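Local coordinates for single-strand DNA-binding protein (Agrobacterium tumefaciens, PDB 3BTP) that binds single-stranded but not double-stranded DNA, whatever its sequence, and mediates the nuclear uptake of single-stranded T-DNA copies during plant transformation, at residues A[184-187]-A[188-192]; A[322-325]-A[326-329]; A[416-419]-A[420-424]; A[460-463]-A[464-468]. All coordinates share one frame; numbering follows the deposited sequence.

Contact 1 of 4, residues A[184-187]-A[188-192]; sequences PREQ and SKQCF
Glu186 and Lys189 run side by side and point the same way. The carboxylate of Glu186 rests against the aliphatic part of the lysine, with Glu186 OE2 3.3 Å from Lys189 CD. The charged ends do not meet: Lys189 NZ stays 4.8 Å from Glu186 OE2. This is at most a loose attraction between opposite charges. The lysine keeps CG anti to the backbone N (chi1 -173°), which carries the chain out along the glutamate, and a bend at its last torsion turns the amine aside. Gln190 passes the other side-chain oxygen of Glu186 at a slant. The amide and carboxylate planes are nearly perpendicular, at 82°. These residues form the first turns of helix 186-206, with Arg185 at the N-cap position. Backbone bonds set the spacing: Lys189 N donates to Arg185 O at 3.0 Å, and Cys191 N to Gln187 O, also at 3.0 Å. The side chain of Gln187 touches Leu182 instead. Cys191 lays its CB 3.4 Å from Gln187 O and also touches Leu171. Further on, Phe192 meets the ring of Phe166. Ser188 packs on a polar side chain of another protein chain.

Contact 2 of 4, residues A[322-325]-A[326-329]; sequences SWER and GSAD
Ser327 meets Glu324 through two hydrogen bonds to one carbonyl oxygen. Ser327 N donates to Glu324 O at 3.1 Å with an N-H...O angle of 159°. Ser327 OG donates to the same Glu324 O at 2.8 Å. The hydroxyl comes in nearer the carbonyl plane, and the amide is more tilted from it. The serine can do this because its OG sits beside its own backbone N (chi1 -74°), and both groups face the oxygen. The pair grips a carbonyl just beyond the end of a helix.

Van der Waals contact is slight: Ser327 OG also lies 3.1 Å from Glu324 CB. The glutamate chain then passes the hydroxyl at a greater distance, and its carboxylate makes no close contact with Ser327.

The backbone here is a type II beta turn from Glu324 to Ser327. It links helix 317-323 to helix 327-335. Glu324 is the first residue to leave helical angles, and Gly326 holds the N-cap position of the next helix. Gly326 has a positive phi of 85°, as the third position of such a turn requires.

Charged and polar partners outside the turn fix its flanks. The carboxylate of Glu321 accepts from Gly326 N and Ala328 N at the start of the second helix. Arg325 reaches across to a salt bridge with Asp372. Asp329 pairs with both Arg340 and Arg287, one at each carboxylate oxygen.

Contact 3 of 4, residues A[416-419]-A[420-424]; sequences DPEH and FTQLM
His419 and Leu423 make the close side of this helical turn. The side chains slant across one another, and the imidazole meets the leucine with His419 NE2 3.6 Å from Leu423 CD1. Leu423 CB lies over one face of the ring. In His419, chi1 of 179° puts CG beside the residue's own carbonyl carbon, and the ring comes alongside Leu423. The polar end of the ring is used too, since His419 NE2 is hydrogen-bonded to Leu399 O. Phe420, on the same buried side, has Met424 CG 3.6 Å above one ring face, offset toward the rim.

Asp416 starts the helix as its N-cap. His419 N donates to Asp416 OD1 at 3.2 Å, from above the carboxylate plane. That oxygen also takes a salt bridge from Arg401.

On the exposed side, Thr421 keeps a double grip. Thr421 N and Thr421 OG1 both donate to Pro417 O, at 3.1 and 3.2 Å, from opposite faces of its plane. Glu418 and Gln422 are the loose part. Their ends do not close: Glu418 OE1 stays 3.7 Å from Gln422 NE2.

The segment forms the start of helix 417-427. Phe420 packs on Pro409, Leu412 and Glu413 of helix 409-415, and His419 also touches Leu412. Leu423 and Met424 rest on Val398, so the helix packs against strand 396-399 of the barrel.

Contact 4 of 4, residues A[460-463]-A[464-468]; sequences NLRE and VPDLS
Arg462 and Asp466 form a salt bridge, with Arg462 NH2 3.1 Å from Asp466 OD2. As a hydrogen bond it is weak, bent to 145°. The two side chains cross at about a right angle, and their flat groups are turned 51° apart. The arginine curls back because it bends at both chi2 and chi3. Asp466 O lies over one face of its guanidinium.

A water does much of the remaining work. It accepts from Arg462 NE at 2.8 Å, in the plane of the guanidinium at its edge. It also accepts from Glu463 N at 3.2 Å. Its own hydrogen goes to Asp466 OD2 at 2.6 Å. Asp466 OD2 therefore serves both the arginine and the water. Arg365 adds a long, weak ion pair at Asp466 OD1.

Two backbone bonds hold the turn. Asp466 N donates to Glu463 O at 3.1 Å, from well above the carbonyl plane. Leu467 N donates to Val464 O at 3.0 Å, in keeping with the short 3-10 segment 464-466. The carboxylate of Glu463 turns to another partner, the backbone N of Asp366.

The aliphatic part of Arg462 has a modest apolar neighbour: its CB is 4.0 Å from Leu467 CD2. Leu467 also packs on Val455, in the neighbouring barrel strand.

The carboxylate of Asp466 probably offsets some of the positive charge gathered here, where Arg462 NE lies close to Arg367 NE. Water and salt bridge together tie Arg462 and Glu463 to the 3-10 turn that follows.

Overall arrangement
From the N terminus, the four contacts follow in series; none nests within or crosses another. Each closes a local turn between adjoining residues. Contact 1 opens helix 186-206, its centre about 27 Å from the centre of the chain. Contact 2 turns the chain from helix 317-323 into helix 327-335 and lies nearer the middle. Contact 3 starts helix 417-427, opposite contact 1 across the chain's centre, their centres 52 Å apart. Contact 4 leads into the loop before strand 480-485. Contacts 2 and 4 approach most closely, nearest atoms about 6 Å apart, without touching. Contact 3 packs on barrel strand 396-399, while contact 4 begins in barrel strand 460-462.

Contact 1 of 4, residues A[184-187]-A[188-192]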
# COMPACT_ATOMS: atom_id res chain seq x y z
N PRO A 184 -23.72 -7.48 -18.48
CA PRO A 184 -22.68 -7.54 -17.44
C PRO A 184 -22.00 -8.89 -17.71
O PRO A 184 -21.72 -9.14 -18.89
CB PRO A 184 -23.49 -7.57 -16.13
CG PRO A 184 -24.68 -8.30 -16.45
CD PRO A 184 -24.97 -8.06 -17.95
N ARG A 185 -21.73 -9.73 -16.68
CA ARG A 185 -21.24 -11.14 -16.83
C ARG A 185 -20.37 -11.54 -18.03
O ARG A 185 -19.44 -12.39 -17.91
CB ARG A 185 -22.37 -12.17 -16.74
CG ARG A 185 -21.84 -13.57 -17.10
CD ARG A 185 -22.90 -14.65 -17.27
NE ARG A 185 -23.61 -14.94 -16.01
CZ ARG A 185 -24.19 -16.12 -15.72
NH1 ARG A 185 -24.13 -17.12 -16.58
NH2 ARG A 185 -24.82 -16.29 -14.56
N GLU A 186 -20.71 -11.00 -19.21
CA GLU A 186 -19.76 -10.92 -20.31
C GLU A 186 -18.71 -9.95 -19.85
O GLU A 186 -17.63 -9.89 -20.39
CB GLU A 186 -20.41 -10.41 -21.59
CG GLU A 186 -20.69 -11.47 -22.54
CD GLU A 186 -19.44 -12.01 -23.22
OE1 GLU A 186 -18.58 -11.22 -23.69
OE2 GLU A 186 -19.35 -13.26 -23.32
N GLN A 187 -19.07 -9.19 -18.83
CA GLN A 187 -18.22 -8.24 -18.19
C GLN A 187 -17.07 -8.99 -17.53
O GLN A 187 -15.91 -8.68 -17.82
CB GLN A 187 -19.00 -7.46 -17.15
CG GLN A 187 -18.46 -6.05 -16.91
CD GLN A 187 -19.59 -5.05 -16.64
OE1 GLN A 187 -20.40 -4.74 -17.54
NE2 GLN A 187 -19.66 -4.58 -15.42
N SER A 188 -17.42 -9.95 -16.66
CA SER A 188 -16.51 -10.86 -16.02
C SER A 188 -15.72 -11.66 -17.04
O SER A 188 -14.50 -11.73 -16.95
CB SER A 188 -17.27 -11.84 -15.14
OG SER A 188 -17.68 -11.26 -13.94
N LYS A 189 -16.43 -12.25 -18.01
CA LYS A 189 -15.77 -12.99 -19.10
C LYS A 189 -14.65 -12.19 -19.76
O LYS A 189 -13.57 -12.72 -19.95
CB LYS A 189 -16.78 -13.49 -20.16
CG LYS A 189 -16.11 -14.41 -21.20
CD LYS A 189 -17.08 -15.26 -21.98
CE LYS A 189 -16.39 -16.56 -22.55
NZ LYS A 189 -15.79 -16.43 -23.94
N GLN A 190 -14.90 -10.93 -20.10
CA GLN A 190 -13.95 -10.13 -20.92
C GLN A 190 -12.79 -9.60 -20.06
O GLN A 190 -11.64 -9.51 -20.52
CB GLN A 190 -14.64 -8.97 -21.67
CG GLN A 190 -15.87 -9.36 -22.52
CD GLN A 190 -15.83 -8.92 -24.02
OE1 GLN A 190 -16.64 -9.40 -24.82
NE2 GLN A 190 -14.91 -8.01 -24.40
N CYS A 191 -13.12 -9.22 -18.83
CA CYS A 191 -12.08 -8.91 -17.85
C CYS A 191 -11.10 -10.07 -17.67
O CYS A 191 -9.89 -9.87 -17.73
CB CYS A 191 -12.73 -8.54 -16.51
SG CYS A 191 -13.33 -6.85 -16.51
N PHE A 192 -11.64 -11.28 -17.48
CA PHE A 192 -10.82 -12.50 -17.35
C PHE A 192 -9.93 -12.77 -18.61
O PHE A 192 -8.71 -13.06 -18.50
CB PHE A 192 -11.71 -13.71 -16.97
CG PHE A 192 -10.96 -14.98 -16.91
CD1 PHE A 192 -10.19 -15.29 -15.81
CD2 PHE A 192 -10.98 -15.87 -18.01
CE1 PHE A 192 -9.43 -16.48 -15.78
CE2 PHE A 192 -10.26 -17.03 -17.98
CZ PHE A 192 -9.49 -17.33 -16.83

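Contact 2 of 4, residues A[322-325]-A[326-329]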
# COMPACT_ATOMS: atom_id res chain seq x y z
N SER A 322 6.45 3.09 4.23
CA SER A 322 6.04 4.24 3.35
C SER A 322 4.52 4.44 3.30
O SER A 322 4.04 5.53 3.01
CB SER A 322 6.56 4.07 1.89
OG SER A 322 5.77 3.14 1.13
N TRP A 323 3.73 3.37 3.47
CA TRP A 323 2.28 3.51 3.53
C TRP A 323 1.83 4.19 4.86
O TRP A 323 1.03 5.16 4.84
CB TRP A 323 1.60 2.14 3.36
CG TRP A 323 0.09 2.23 3.41
CD1 TRP A 323 -0.71 2.09 4.51
CD2 TRP A 323 -0.80 2.48 2.30
NE1 TRP A 323 -2.03 2.23 4.16
CE2 TRP A 323 -2.11 2.47 2.81
CE3 TRP A 323 -0.60 2.64 0.92
CZ2 TRP A 323 -3.22 2.63 2.01
CZ3 TRP A 323 -1.68 2.86 0.11
CH2 TRP A 323 -2.99 2.86 0.65
N GLU A 324 2.37 3.72 6.00
CA GLU A 324 2.06 4.31 7.32
C GLU A 324 3.24 3.96 8.18
O GLU A 324 3.49 2.78 8.39
CB GLU A 324 0.78 3.67 7.97
CG GLU A 324 0.32 4.24 9.44
CD GLU A 324 -0.42 3.15 10.41
OE1 GLU A 324 -1.52 2.62 10.02
OE2 GLU A 324 0.14 2.79 11.54
N ARG A 325 3.92 4.95 8.75
CA ARG A 325 5.01 4.68 9.68
C ARG A 325 4.53 3.83 10.84
O ARG A 325 3.45 4.05 11.33
CB ARG A 325 5.60 5.98 10.19
CG ARG A 325 6.49 6.63 9.17
CD ARG A 325 5.72 7.12 7.84
NE ARG A 325 6.62 7.25 6.66
CZ ARG A 325 7.90 6.85 6.68
NH1 ARG A 325 8.39 6.25 7.77
NH2 ARG A 325 8.67 7.00 5.61
N GLY A 326 5.29 2.79 11.18
CA GLY A 326 4.94 1.81 12.21
C GLY A 326 4.06 0.63 11.80
O GLY A 326 3.85 -0.29 12.62
N SER A 327 3.56 0.63 10.56
CA SER A 327 2.79 -0.53 9.96
C SER A 327 3.53 -1.85 9.94
O SER A 327 2.93 -2.91 10.06
CB SER A 327 2.57 -0.27 8.44
OG SER A 327 1.62 0.68 8.25
N ALA A 328 4.84 -1.78 9.64
CA ALA A 328 5.67 -2.97 9.58
C ALA A 328 5.67 -3.60 10.98
O ALA A 328 5.53 -4.83 11.14
CB ALA A 328 7.15 -2.61 9.08
N ASP A 329 5.81 -2.73 11.98
CA ASP A 329 5.86 -3.13 13.41
C ASP A 329 4.52 -3.66 13.87
O ASP A 329 4.45 -4.65 14.57
CB ASP A 329 6.41 -2.00 14.32
CG ASP A 329 6.44 -2.41 15.84
OD1 ASP A 329 6.99 -3.51 16.17
OD2 ASP A 329 5.90 -1.67 16.68

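Contact 3 of 4, residues A[416-419]-A[420-424]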
# COMPACT_ATOMS: atom_id res chain seq x y z
N ASP A 416 8.99 29.88 8.78
CA ASP A 416 9.85 29.01 9.59
C ASP A 416 10.98 28.38 8.75
O ASP A 416 10.94 27.17 8.45
CB ASP A 416 9.00 27.92 10.26
CG ASP A 416 9.75 27.10 11.31
OD1 ASP A 416 11.03 27.08 11.32
OD2 ASP A 416 9.03 26.40 12.08
N PRO A 417 11.98 29.23 8.35
CA PRO A 417 12.99 28.82 7.33
C PRO A 417 13.74 27.58 7.73
O PRO A 417 13.97 26.70 6.86
CB PRO A 417 13.95 30.04 7.22
CG PRO A 417 13.63 30.92 8.41
CD PRO A 417 12.19 30.62 8.80
N GLU A 418 14.05 27.46 9.03
CA GLU A 418 14.76 26.25 9.54
C GLU A 418 14.00 24.94 9.39
O GLU A 418 14.55 23.93 8.98
CB GLU A 418 15.16 26.40 11.00
CG GLU A 418 16.36 27.35 11.21
CD GLU A 418 17.59 26.94 10.38
OE1 GLU A 418 17.99 25.73 10.49
OE2 GLU A 418 18.12 27.79 9.59
N HIS A 419 12.74 24.92 9.79
CA HIS A 419 11.94 23.72 9.59
C HIS A 419 11.77 23.47 8.06
O HIS A 419 11.81 22.34 7.61
CB HIS A 419 10.58 23.88 10.26
CG HIS A 419 9.69 22.70 10.07
ND1 HIS A 419 10.00 21.45 10.58
CD2 HIS A 419 8.52 22.57 9.41
CE1 HIS A 419 9.05 20.60 10.25
NE2 HIS A 419 8.13 21.27 9.57
N PHE A 420 11.53 24.52 7.28
CA PHE A 420 11.43 24.38 5.81
C PHE A 420 12.58 23.58 5.19
O PHE A 420 12.32 22.69 4.38
CB PHE A 420 11.34 25.75 5.13
CG PHE A 420 11.30 25.69 3.61
CD1 PHE A 420 10.14 25.29 2.94
CD2 PHE A 420 12.42 26.10 2.84
CE1 PHE A 420 10.09 25.25 1.49
CE2 PHE A 420 12.39 26.07 1.45
CZ PHE A 420 11.22 25.67 0.75
N THR A 421 13.82 23.93 5.57
CA THR A 421 15.02 23.34 5.00
C THR A 421 15.17 21.90 5.44
O THR A 421 15.52 21.06 4.62
CB THR A 421 16.37 24.17 5.29
OG1 THR A 421 16.21 25.53 4.87
CG2 THR A 421 17.60 23.56 4.47
N GLN A 422 14.89 21.61 6.71
CA GLN A 422 14.87 20.23 7.19
C GLN A 422 13.77 19.30 6.55
O GLN A 422 14.03 18.13 6.17
CB GLN A 422 14.70 20.28 8.70
CG GLN A 422 15.99 20.59 9.45
CD GLN A 422 15.70 21.30 10.76
OE1 GLN A 422 14.76 20.94 11.47
NE2 GLN A 422 16.48 22.35 11.05
N LEU A 423 12.56 19.84 6.42
CA LEU A 423 11.44 19.11 5.85
C LEU A 423 11.75 18.80 4.39
O LEU A 423 11.50 17.70 3.91
CB LEU A 423 10.18 19.96 5.90
CG LEU A 423 8.96 19.22 5.45
CD1 LEU A 423 7.80 19.59 6.42
CD2 LEU A 423 8.64 19.55 3.94
N MET A 424 12.26 19.79 3.68
CA MET A 424 12.45 19.63 2.24
C MET A 424 13.60 18.68 1.95
O MET A 424 13.44 17.83 1.11
CB MET A 424 12.55 21.01 1.53
CG MET A 424 11.31 21.92 1.77
SD MET A 424 9.84 21.47 0.81
CE MET A 424 10.32 22.12 -0.76

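Contact 4 of 4, residues A[460-463]-A[464-468]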
# COMPACT_ATOMS: atom_id res chain seq x y z
N ASN A 460 -2.42 9.50 1.75
CA ASN A 460 -3.08 10.52 0.99
C ASN A 460 -4.24 11.17 1.82
O ASN A 460 -4.75 10.58 2.78
CB ASN A 460 -3.45 10.02 -0.41
CG ASN A 460 -4.69 9.06 -0.46
OD1 ASN A 460 -5.23 8.60 0.56
ND2 ASN A 460 -5.14 8.83 -1.66
N LEU A 461 -4.58 12.42 1.47
CA LEU A 461 -5.68 13.14 2.05
C LEU A 461 -6.75 13.18 1.00
O LEU A 461 -6.49 13.49 -0.14
CB LEU A 461 -5.27 14.56 2.43
CG LEU A 461 -4.14 14.87 3.49
CD1 LEU A 461 -3.90 13.83 4.55
CD2 LEU A 461 -2.89 15.11 2.90
N ARG A 462 -7.99 12.90 1.44
CA ARG A 462 -9.17 12.85 0.58
C ARG A 462 -10.26 13.82 1.05
O ARG A 462 -10.37 14.18 2.21
CB ARG A 462 -9.69 11.41 0.57
CG ARG A 462 -8.68 10.34 0.18
CD ARG A 462 -8.15 10.38 -1.28
NE ARG A 462 -9.20 10.51 -2.34
CZ ARG A 462 -9.83 9.46 -2.88
NH1 ARG A 462 -9.55 8.25 -2.51
NH2 ARG A 462 -10.75 9.60 -3.81
N GLU A 463 -11.03 14.30 0.09
CA GLU A 463 -12.26 15.02 0.33
C GLU A 463 -13.28 14.11 0.99
O GLU A 463 -13.31 12.90 0.79
CB GLU A 463 -12.79 15.57 -1.01
CG GLU A 463 -11.93 16.66 -1.61
CD GLU A 463 -12.69 17.55 -2.61
OE1 GLU A 463 -13.94 17.68 -2.40
OE2 GLU A 463 -12.02 18.14 -3.57
N VAL A 464 -14.14 14.71 1.80
CA VAL A 464 -15.11 13.90 2.55
C VAL A 464 -16.03 13.00 1.64
O VAL A 464 -16.19 11.80 1.93
CB VAL A 464 -15.97 14.77 3.48
CG1 VAL A 464 -17.04 13.95 4.14
CG2 VAL A 464 -15.11 15.52 4.50
N PRO A 465 -16.68 13.60 0.59
CA PRO A 465 -17.50 12.74 -0.31
C PRO A 465 -16.79 11.61 -1.07
O PRO A 465 -17.47 10.83 -1.70
CB PRO A 465 -18.08 13.73 -1.33
CG PRO A 465 -17.31 15.00 -1.16
CD PRO A 465 -16.80 15.04 0.25
N ASP A 466 -15.45 11.54 -1.00
CA ASP A 466 -14.70 10.46 -1.59
C ASP A 466 -14.51 9.29 -0.64
O ASP A 466 -14.00 8.23 -1.04
CB ASP A 466 -13.35 10.95 -2.07
CG ASP A 466 -13.37 11.38 -3.51
OD1 ASP A 466 -14.29 10.88 -4.21
OD2 ASP A 466 -12.49 12.17 -3.95
N LEU A 467 -14.85 9.47 0.63
CA LEU A 467 -14.64 8.37 1.57
C LEU A 467 -15.91 7.51 1.62
O LEU A 467 -17.03 8.05 1.56
CB LEU A 467 -14.29 8.85 2.97
CG LEU A 467 -13.11 9.80 3.21
CD1 LEU A 467 -13.22 10.29 4.67
CD2 LEU A 467 -11.84 9.10 2.97
N SER A 468 -15.72 6.20 1.72
CA SER A 468 -16.84 5.27 1.81
C SER A 468 -17.56 5.46 3.13
O SER A 468 -16.94 5.88 4.13
CB SER A 468 -16.31 3.85 1.78
OG SER A 468 -15.80 3.49 3.05
O HOH W 1 -10.30 13.02 -2.77